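Long-range contacts in mevalonate kinase, putative (Leishmania major, PDB 2HFS), which probably catalyses the ATP-dependent phosphorylation of (R)-mevalonate to (R)-5-phosphomevalonate, an early step of isoprenoid biosynthesis: residues A[28-32]-A[204-209]; A[106-112]-A[319-323]; A[260-266]-A[283-289]. All blocks are in the same frame, centred on the assembly; numbering follows the deposited sequence.

Interaction 1. Residues A[28-32]-A[204-209]; sequences HFVVH and VVNDVH
His28 reaches the valine side of helix 201-214 with its ring. From CB the ring turns to the helix: CG lies anti to the carbonyl carbon (chi1 -67°). ND1 rests 3.8 Å from CG2 of Val208. CE1 goes in furthest and packs tightly, 3.3 Å from CG1 of Val204, whose side chain it crosses at about a right angle. NE2 still touches Val204 CG1, at 3.7 Å, and is hydrogen-bonded to Thr286 O. That bond helps to set the ring's rotation, with CE1 and ND1 turned to the valines.

Val31 adds its CG1, which touches His209 NE2 at 3.8 Å. Beyond it the His32 and His209 rings meet obliquely, planes at 54°, with CE1 of His32 3.4 Å from ND1 of His209. His32 ND1 is hydrogen-bonded to Lys212 of the same helix. A water donates to Val205 O at 2.9 Å and sits over the centre of one face of the His209 ring, in the plane of the His32 ring.

The loop, between strands 17-25 and 36-52, continues the first conserved GHMP kinase motif and packs its 3-10 turn on the helix. Helix 216-239 packs Phe219 and Tyr223 on His32, and strand 166-172 meets Val31 through Arg172.

Interaction 2. Residues A[106-112]-A[319-323]; sequences LVPSSGI and IWRYT
Trp320 and Tyr322 meet the loop 106-112, which carries part of the second conserved motif of GHMP kinases. In this family that glycine-rich loop, just before helix 114-130, binds nucleotide phosphates. Strand 318-324 is an outermost strand of the antiparallel sheet 280-284, 291-296, 188-194 and 318-324. Two residues apart on it, Trp320 and Tyr322 both point toward the loop.

Val107 comes down on one face of the indole. Its CB stands 4.1 Å from the centroid of the Trp320 five-membered ring, 30° off the normal, an off-centre CH-pi contact. CG1 is anti to the backbone N (chi1 172°), which carries it along the indole toward NE1 and CZ2. The phenol crosses Val107 at about a right angle. Its hydroxyl lies over the rim of the same indole face, and CB of Trp320 in turn lies over a face of the Tyr322 ring.

The phenol OH is the polar centre. It accepts from Val107 N at 3.2 Å, with an N-H...O angle of 155°. A water links the same OH, at 2.8 Å, to Val107 O, to which it donates at 2.7 Å. This water lies in the plane of the Tyr322 ring but above the indole, toward its rim. Val107 is thus tied to one tyrosine, N directly and O through the water.

Apolar branches pack round the phenol. Leu106 CD1 approaches Tyr322 CZ at 4.0 Å, and Ile112 CD1 meets Tyr322 CE1 at 3.7 Å, both obliquely to the ring. Between Ser109 and Ile112 the loop folds into a type II turn with Gly111 in its third position. At the start of that turn, OG of Ser109 lies at the edge of the indole, near its plane, 3.5 Å from CH2 of Trp320.

Interaction 3. Residues A[260-266]-A[283-289]; sequences DVSCREL and LSGTGRG
Arg288 ties the turn at Asp260 to segment 283-289, which holds most of the third GHMP kinase motif, also glycine-rich. The polar contacts come first. Arg288 is extended from CG to NE and grips one atom side-on: NE hydrogen-bonds to Asp260 O at 2.9 Å and NH2 to the same Asp260 O at 2.8 Å. The oxygen lies only 9° out of the guanidinium plane. NH2 also makes a longer salt bridge, 3.4 Å, to Asp260 OD2, and a water accepts from it. NH1 has its partner in Asp207, so the group is held at both ends. Cys263 SG caps helix 264-275, accepting a hydrogen bond from Leu266 N at 3.6 Å.

Backbone contacts follow. Arg288 N gives a weak hydrogen bond to Val261 O at 2.8 Å. CA of Gly287 lies 3.3 Å from Val261 O in a CA-H...O contact; the two backbones come this close where Gly287 has no side chain. Cys263 SG also packs against Gly289 N.

The apolar part is built on Leu266 and Leu283, with Leu266 CD1 3.8 Å from Leu283 CB. CD2 of Leu283 packs near CG2 of Val261.

Asp260 closes helix 242-258 in a Schellman motif, so the segment joins two helices. Strand 280-284 leads into the facing loop. Val204 and Val208 of helix 201-214 cover Val261.

Interaction 2 is the buried one, its centre about 9 Å from that of the chain. Interactions 1 and 3 are partly buried and lie further out, at about 18 and 15 Å. These two touch: Asp207 and His28 reach segment 283-289 by a salt bridge and a probable hydrogen bond, and Val204 packs on Val261 of segment 260-266. Interactions 2 and 3 do not touch, yet they engage the two outermost strands of one antiparallel sheet. Chemistry differs with place. Interaction 1 relies on imidazoles and valines, interaction 2 on aromatic faces round one hydroxyl, and interaction 3 on an arginine and backbone carbonyls.

Interaction 1. Residues A[28-32]-A[204-209]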
# COMPACT_ATOMS: atom_id res chain seq x y z
N HIS A 28 12.23 -1.89 4.71
CA HIS A 28 13.65 -2.30 4.68
C HIS A 28 14.14 -3.14 5.85
O HIS A 28 14.77 -4.19 5.64
CB HIS A 28 14.56 -1.09 4.41
CG HIS A 28 14.39 -0.53 3.04
ND1 HIS A 28 14.89 -1.17 1.92
CD2 HIS A 28 13.73 0.56 2.59
CE1 HIS A 28 14.55 -0.48 0.84
NE2 HIS A 28 13.84 0.57 1.22
N PHE A 29 13.85 -2.72 7.07
CA PHE A 29 14.29 -3.49 8.25
C PHE A 29 13.53 -4.81 8.40
O PHE A 29 14.07 -5.80 8.94
CB PHE A 29 14.15 -2.63 9.51
CG PHE A 29 15.08 -1.45 9.53
CD1 PHE A 29 14.59 -0.16 9.34
CD2 PHE A 29 16.45 -1.63 9.70
CE1 PHE A 29 15.46 0.94 9.34
CE2 PHE A 29 17.33 -0.52 9.72
CZ PHE A 29 16.82 0.76 9.53
N VAL A 30 12.30 -4.82 7.91
CA VAL A 30 11.47 -6.02 7.86
C VAL A 30 12.12 -7.16 7.05
O VAL A 30 11.96 -8.35 7.39
CB VAL A 30 10.07 -5.67 7.29
CG1 VAL A 30 10.16 -5.21 5.82
CG2 VAL A 30 9.11 -6.84 7.45
N VAL A 31 12.84 -6.81 5.99
CA VAL A 31 13.61 -7.76 5.19
C VAL A 31 14.59 -8.55 6.06
O VAL A 31 14.91 -9.70 5.76
CB VAL A 31 14.33 -7.02 4.03
CG1 VAL A 31 15.31 -7.93 3.27
CG2 VAL A 31 13.30 -6.42 3.08
N HIS A 32 15.02 -7.94 7.17
CA HIS A 32 16.04 -8.52 8.04
C HIS A 32 15.47 -9.03 9.36
O HIS A 32 16.21 -9.32 10.31
CB HIS A 32 17.18 -7.51 8.24
CG HIS A 32 17.84 -7.14 6.95
ND1 HIS A 32 19.01 -7.71 6.53
CD2 HIS A 32 17.44 -6.31 5.96
CE1 HIS A 32 19.34 -7.22 5.34
NE2 HIS A 32 18.38 -6.38 4.97
N VAL A 204 16.99 -1.19 -4.43
CA VAL A 204 17.25 -0.50 -3.17
C VAL A 204 17.49 -1.52 -2.06
O VAL A 204 18.43 -1.39 -1.25
CB VAL A 204 16.07 0.47 -2.82
CG1 VAL A 204 16.31 1.13 -1.49
CG2 VAL A 204 15.89 1.53 -3.93
N VAL A 205 16.63 -2.54 -2.01
CA VAL A 205 16.75 -3.61 -1.01
C VAL A 205 18.11 -4.29 -1.11
O VAL A 205 18.71 -4.63 -0.11
CB VAL A 205 15.59 -4.66 -1.10
CG1 VAL A 205 15.92 -5.94 -0.34
CG2 VAL A 205 14.27 -4.08 -0.56
N ASN A 206 18.60 -4.48 -2.33
CA ASN A 206 19.93 -5.08 -2.52
C ASN A 206 21.08 -4.16 -2.14
O ASN A 206 22.09 -4.61 -1.58
CB ASN A 206 20.05 -5.65 -3.93
CG ASN A 206 19.06 -6.76 -4.17
OD1 ASN A 206 18.82 -7.60 -3.29
ND2 ASN A 206 18.48 -6.79 -5.36
N ASP A 207 20.93 -2.86 -2.40
CA ASP A 207 21.85 -1.86 -1.85
C ASP A 207 21.93 -1.95 -0.32
O ASP A 207 23.01 -1.83 0.25
CB ASP A 207 21.45 -0.43 -2.25
CG ASP A 207 21.88 -0.08 -3.67
OD1 ASP A 207 22.48 -0.93 -4.35
OD2 ASP A 207 21.63 1.02 -4.18
N VAL A 208 20.79 -2.16 0.34
CA VAL A 208 20.77 -2.31 1.80
C VAL A 208 21.49 -3.59 2.22
O VAL A 208 22.25 -3.59 3.20
CB VAL A 208 19.32 -2.19 2.40
CG1 VAL A 208 19.34 -2.32 3.92
CG2 VAL A 208 18.69 -0.87 2.01
N HIS A 209 21.28 -4.68 1.48
CA HIS A 209 21.98 -5.95 1.78
C HIS A 209 23.48 -5.78 1.72
O HIS A 209 24.22 -6.27 2.59
CB HIS A 209 21.61 -7.04 0.77
CG HIS A 209 20.33 -7.77 1.09
ND1 HIS A 209 20.14 -8.47 2.26
CD2 HIS A 209 19.21 -7.95 0.35
CE1 HIS A 209 18.94 -9.02 2.24
NE2 HIS A 209 18.36 -8.73 1.09
O HOH W 1 18.09 -5.58 2.60

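Interaction 2. Residues A[106-112]-A[319-323]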
# COMPACT_ATOMS: atom_id res chain seq x y z
N LEU A 106 -9.19 5.91 -4.61
CA LEU A 106 -7.73 5.72 -4.49
C LEU A 106 -6.99 6.22 -5.73
O LEU A 106 -7.39 5.93 -6.84
CB LEU A 106 -7.38 4.26 -4.25
CG LEU A 106 -5.91 3.91 -3.92
CD1 LEU A 106 -5.52 4.57 -2.63
CD2 LEU A 106 -5.72 2.38 -3.83
N VAL A 107 -5.88 6.94 -5.51
CA VAL A 107 -5.05 7.45 -6.62
C VAL A 107 -3.84 6.53 -6.86
O VAL A 107 -2.86 6.59 -6.12
CB VAL A 107 -4.56 8.91 -6.33
CG1 VAL A 107 -3.51 9.41 -7.39
CG2 VAL A 107 -5.74 9.86 -6.21
N PRO A 108 -3.87 5.69 -7.90
CA PRO A 108 -2.70 4.87 -8.21
C PRO A 108 -1.48 5.72 -8.48
O PRO A 108 -1.56 6.70 -9.24
CB PRO A 108 -3.12 4.10 -9.46
CG PRO A 108 -4.61 4.04 -9.37
CD PRO A 108 -4.96 5.45 -8.86
N SER A 109 -0.40 5.36 -7.80
CA SER A 109 0.89 6.04 -7.84
C SER A 109 1.84 5.07 -7.14
O SER A 109 1.41 4.30 -6.30
CB SER A 109 0.82 7.36 -7.05
OG SER A 109 2.00 8.12 -7.19
N SER A 110 3.12 5.10 -7.49
CA SER A 110 4.10 4.25 -6.83
C SER A 110 4.09 4.41 -5.30
O SER A 110 4.09 5.53 -4.78
CB SER A 110 5.50 4.54 -7.41
OG SER A 110 6.47 3.77 -6.76
N GLY A 111 4.03 3.28 -4.59
CA GLY A 111 4.13 3.26 -3.12
C GLY A 111 2.83 3.04 -2.35
O GLY A 111 2.83 2.67 -1.15
N ILE A 112 1.70 3.26 -3.03
CA ILE A 112 0.38 3.23 -2.40
C ILE A 112 -0.31 1.84 -2.48
O ILE A 112 -1.48 1.68 -2.05
CB ILE A 112 -0.51 4.30 -3.05
CG1 ILE A 112 -1.53 4.84 -2.04
CG2 ILE A 112 -1.18 3.74 -4.31
CD1 ILE A 112 -0.90 5.55 -0.79
N ILE A 319 -0.47 15.51 -3.51
CA ILE A 319 -0.82 15.52 -2.10
C ILE A 319 -2.20 14.92 -1.93
O ILE A 319 -3.16 15.34 -2.58
CB ILE A 319 -0.76 16.95 -1.48
CG1 ILE A 319 0.60 17.61 -1.78
CG2 ILE A 319 -1.02 16.87 0.04
CD1 ILE A 319 0.61 19.17 -1.64
N TRP A 320 -2.30 13.96 -1.03
CA TRP A 320 -3.53 13.23 -0.80
C TRP A 320 -3.87 13.24 0.69
O TRP A 320 -2.97 13.22 1.54
CB TRP A 320 -3.40 11.79 -1.31
CG TRP A 320 -2.97 11.72 -2.76
CD1 TRP A 320 -3.63 12.24 -3.85
CD2 TRP A 320 -1.78 11.09 -3.27
NE1 TRP A 320 -2.92 11.97 -5.00
CE2 TRP A 320 -1.78 11.27 -4.68
CE3 TRP A 320 -0.70 10.41 -2.68
CZ2 TRP A 320 -0.77 10.77 -5.50
CZ3 TRP A 320 0.31 9.91 -3.50
CH2 TRP A 320 0.28 10.10 -4.89
N ARG A 321 -5.15 13.32 0.99
CA ARG A 321 -5.64 13.15 2.35
C ARG A 321 -6.19 11.75 2.42
O ARG A 321 -7.19 11.43 1.78
CB ARG A 321 -6.75 14.14 2.69
CG ARG A 321 -6.36 15.59 2.51
CD ARG A 321 -7.52 16.55 2.67
NE ARG A 321 -7.21 17.87 2.13
CZ ARG A 321 -7.07 18.96 2.87
NH1 ARG A 321 -7.22 18.87 4.19
NH2 ARG A 321 -6.79 20.13 2.30
N TYR A 322 -5.52 10.89 3.18
CA TYR A 322 -5.97 9.53 3.33
C TYR A 322 -6.23 9.28 4.81
O TYR A 322 -5.76 10.03 5.66
CB TYR A 322 -4.92 8.56 2.78
CG TYR A 322 -4.82 8.51 1.24
CD1 TYR A 322 -3.63 8.16 0.60
CD2 TYR A 322 -5.93 8.80 0.44
CE1 TYR A 322 -3.54 8.10 -0.82
CE2 TYR A 322 -5.86 8.75 -0.96
CZ TYR A 322 -4.66 8.38 -1.58
OH TYR A 322 -4.58 8.31 -2.96
N THR A 323 -7.01 8.25 5.13
CA THR A 323 -7.28 7.93 6.55
C THR A 323 -7.18 6.43 6.83
O THR A 323 -7.41 5.59 5.96
CB THR A 323 -8.67 8.42 7.03
OG1 THR A 323 -9.69 7.73 6.31
CG2 THR A 323 -8.91 9.90 6.73
O HOH W 2 -2.03 7.70 -3.86

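Interaction 3. Residues A[260-266]-A[283-289]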
# COMPACT_ATOMS: atom_id res chain seq x y z
N ASP A 260 20.62 4.95 3.97
CA ASP A 260 20.70 5.61 2.67
C ASP A 260 19.52 5.28 1.74
O ASP A 260 19.73 4.98 0.56
CB ASP A 260 22.04 5.24 2.02
CG ASP A 260 22.31 6.02 0.75
OD1 ASP A 260 21.95 7.21 0.69
OD2 ASP A 260 22.89 5.50 -0.23
N VAL A 261 18.29 5.29 2.28
CA VAL A 261 17.11 5.10 1.42
C VAL A 261 16.22 6.34 1.31
O VAL A 261 15.14 6.27 0.73
CB VAL A 261 16.27 3.83 1.77
CG1 VAL A 261 17.14 2.56 1.71
CG2 VAL A 261 15.59 3.96 3.14
N SER A 262 16.65 7.47 1.84
CA SER A 262 15.93 8.74 1.58
C SER A 262 16.47 9.42 0.32
O SER A 262 17.24 8.82 -0.43
CB SER A 262 15.92 9.68 2.79
OG SER A 262 15.07 10.81 2.54
N CYS A 263 16.05 10.66 0.08
CA CYS A 263 16.54 11.51 -1.00
C CYS A 263 16.13 12.98 -0.76
O CYS A 263 15.28 13.27 0.07
CB CYS A 263 16.03 10.99 -2.35
SG CYS A 263 14.26 11.25 -2.63
N ARG A 264 16.73 13.91 -1.51
CA ARG A 264 16.45 15.35 -1.37
C ARG A 264 14.94 15.68 -1.37
O ARG A 264 14.47 16.48 -0.55
CB ARG A 264 17.14 16.12 -2.51
CG ARG A 264 16.85 17.60 -2.58
CD ARG A 264 17.28 18.26 -3.92
NE ARG A 264 16.39 17.90 -5.02
CZ ARG A 264 16.69 17.98 -6.32
NH1 ARG A 264 17.89 18.40 -6.72
NH2 ARG A 264 15.79 17.61 -7.22
N GLU A 265 14.22 15.06 -2.29
CA GLU A 265 12.78 15.31 -2.46
C GLU A 265 12.00 14.83 -1.24
O GLU A 265 11.13 15.53 -0.74
CB GLU A 265 12.25 14.66 -3.74
CG GLU A 265 12.79 15.28 -5.02
CD GLU A 265 14.13 14.70 -5.44
OE1 GLU A 265 14.62 13.76 -4.77
OE2 GLU A 265 14.69 15.17 -6.46
N LEU A 266 12.33 13.64 -0.76
CA LEU A 266 11.72 13.14 0.46
C LEU A 266 12.04 14.02 1.66
O LEU A 266 11.18 14.32 2.47
CB LEU A 266 12.12 11.69 0.71
CG LEU A 266 11.44 10.66 -0.21
CD1 LEU A 266 12.10 9.31 -0.03
CD2 LEU A 266 9.94 10.59 0.07
N LEU A 283 9.47 8.95 5.06
CA LEU A 283 9.31 8.22 3.81
C LEU A 283 8.50 6.96 4.09
O LEU A 283 8.52 6.44 5.20
CB LEU A 283 10.65 7.84 3.19
CG LEU A 283 11.62 6.87 3.84
CD1 LEU A 283 11.33 5.35 3.60
CD2 LEU A 283 13.00 7.24 3.26
N SER A 284 7.80 6.46 3.08
CA SER A 284 6.99 5.25 3.25
C SER A 284 7.29 4.29 2.12
O SER A 284 7.02 4.60 0.96
CB SER A 284 5.49 5.60 3.24
OG SER A 284 4.72 4.41 3.34
N GLY A 285 7.85 3.13 2.45
CA GLY A 285 8.07 2.10 1.45
C GLY A 285 9.51 2.08 0.99
O GLY A 285 10.43 2.19 1.79
N THR A 286 9.70 1.96 -0.32
CA THR A 286 11.02 1.73 -0.91
C THR A 286 11.99 2.88 -0.64
O THR A 286 13.17 2.65 -0.41
CB THR A 286 10.89 1.48 -2.43
OG1 THR A 286 10.19 0.26 -2.64
CG2 THR A 286 12.26 1.25 -3.11
N GLY A 287 11.47 4.10 -0.66
CA GLY A 287 12.29 5.30 -0.52
C GLY A 287 12.98 5.65 -1.82
O GLY A 287 12.71 5.03 -2.87
N ARG A 288 13.88 6.64 -1.76
CA ARG A 288 14.63 7.16 -2.92
C ARG A 288 13.66 7.61 -4.02
O ARG A 288 13.90 7.40 -5.21
CB ARG A 288 15.63 6.12 -3.47
CG ARG A 288 16.60 5.54 -2.43
CD ARG A 288 17.70 4.70 -3.06
NE ARG A 288 18.79 4.40 -2.13
CZ ARG A 288 19.68 3.42 -2.31
NH1 ARG A 288 19.61 2.64 -3.38
NH2 ARG A 288 20.65 3.23 -1.42
N GLY A 289 12.54 8.19 -3.60
CA GLY A 289 11.43 8.48 -4.49
C GLY A 289 10.14 8.01 -3.84
O GLY A 289 10.07 7.85 -2.62
O HOH W 3 23.17 2.19 -0.87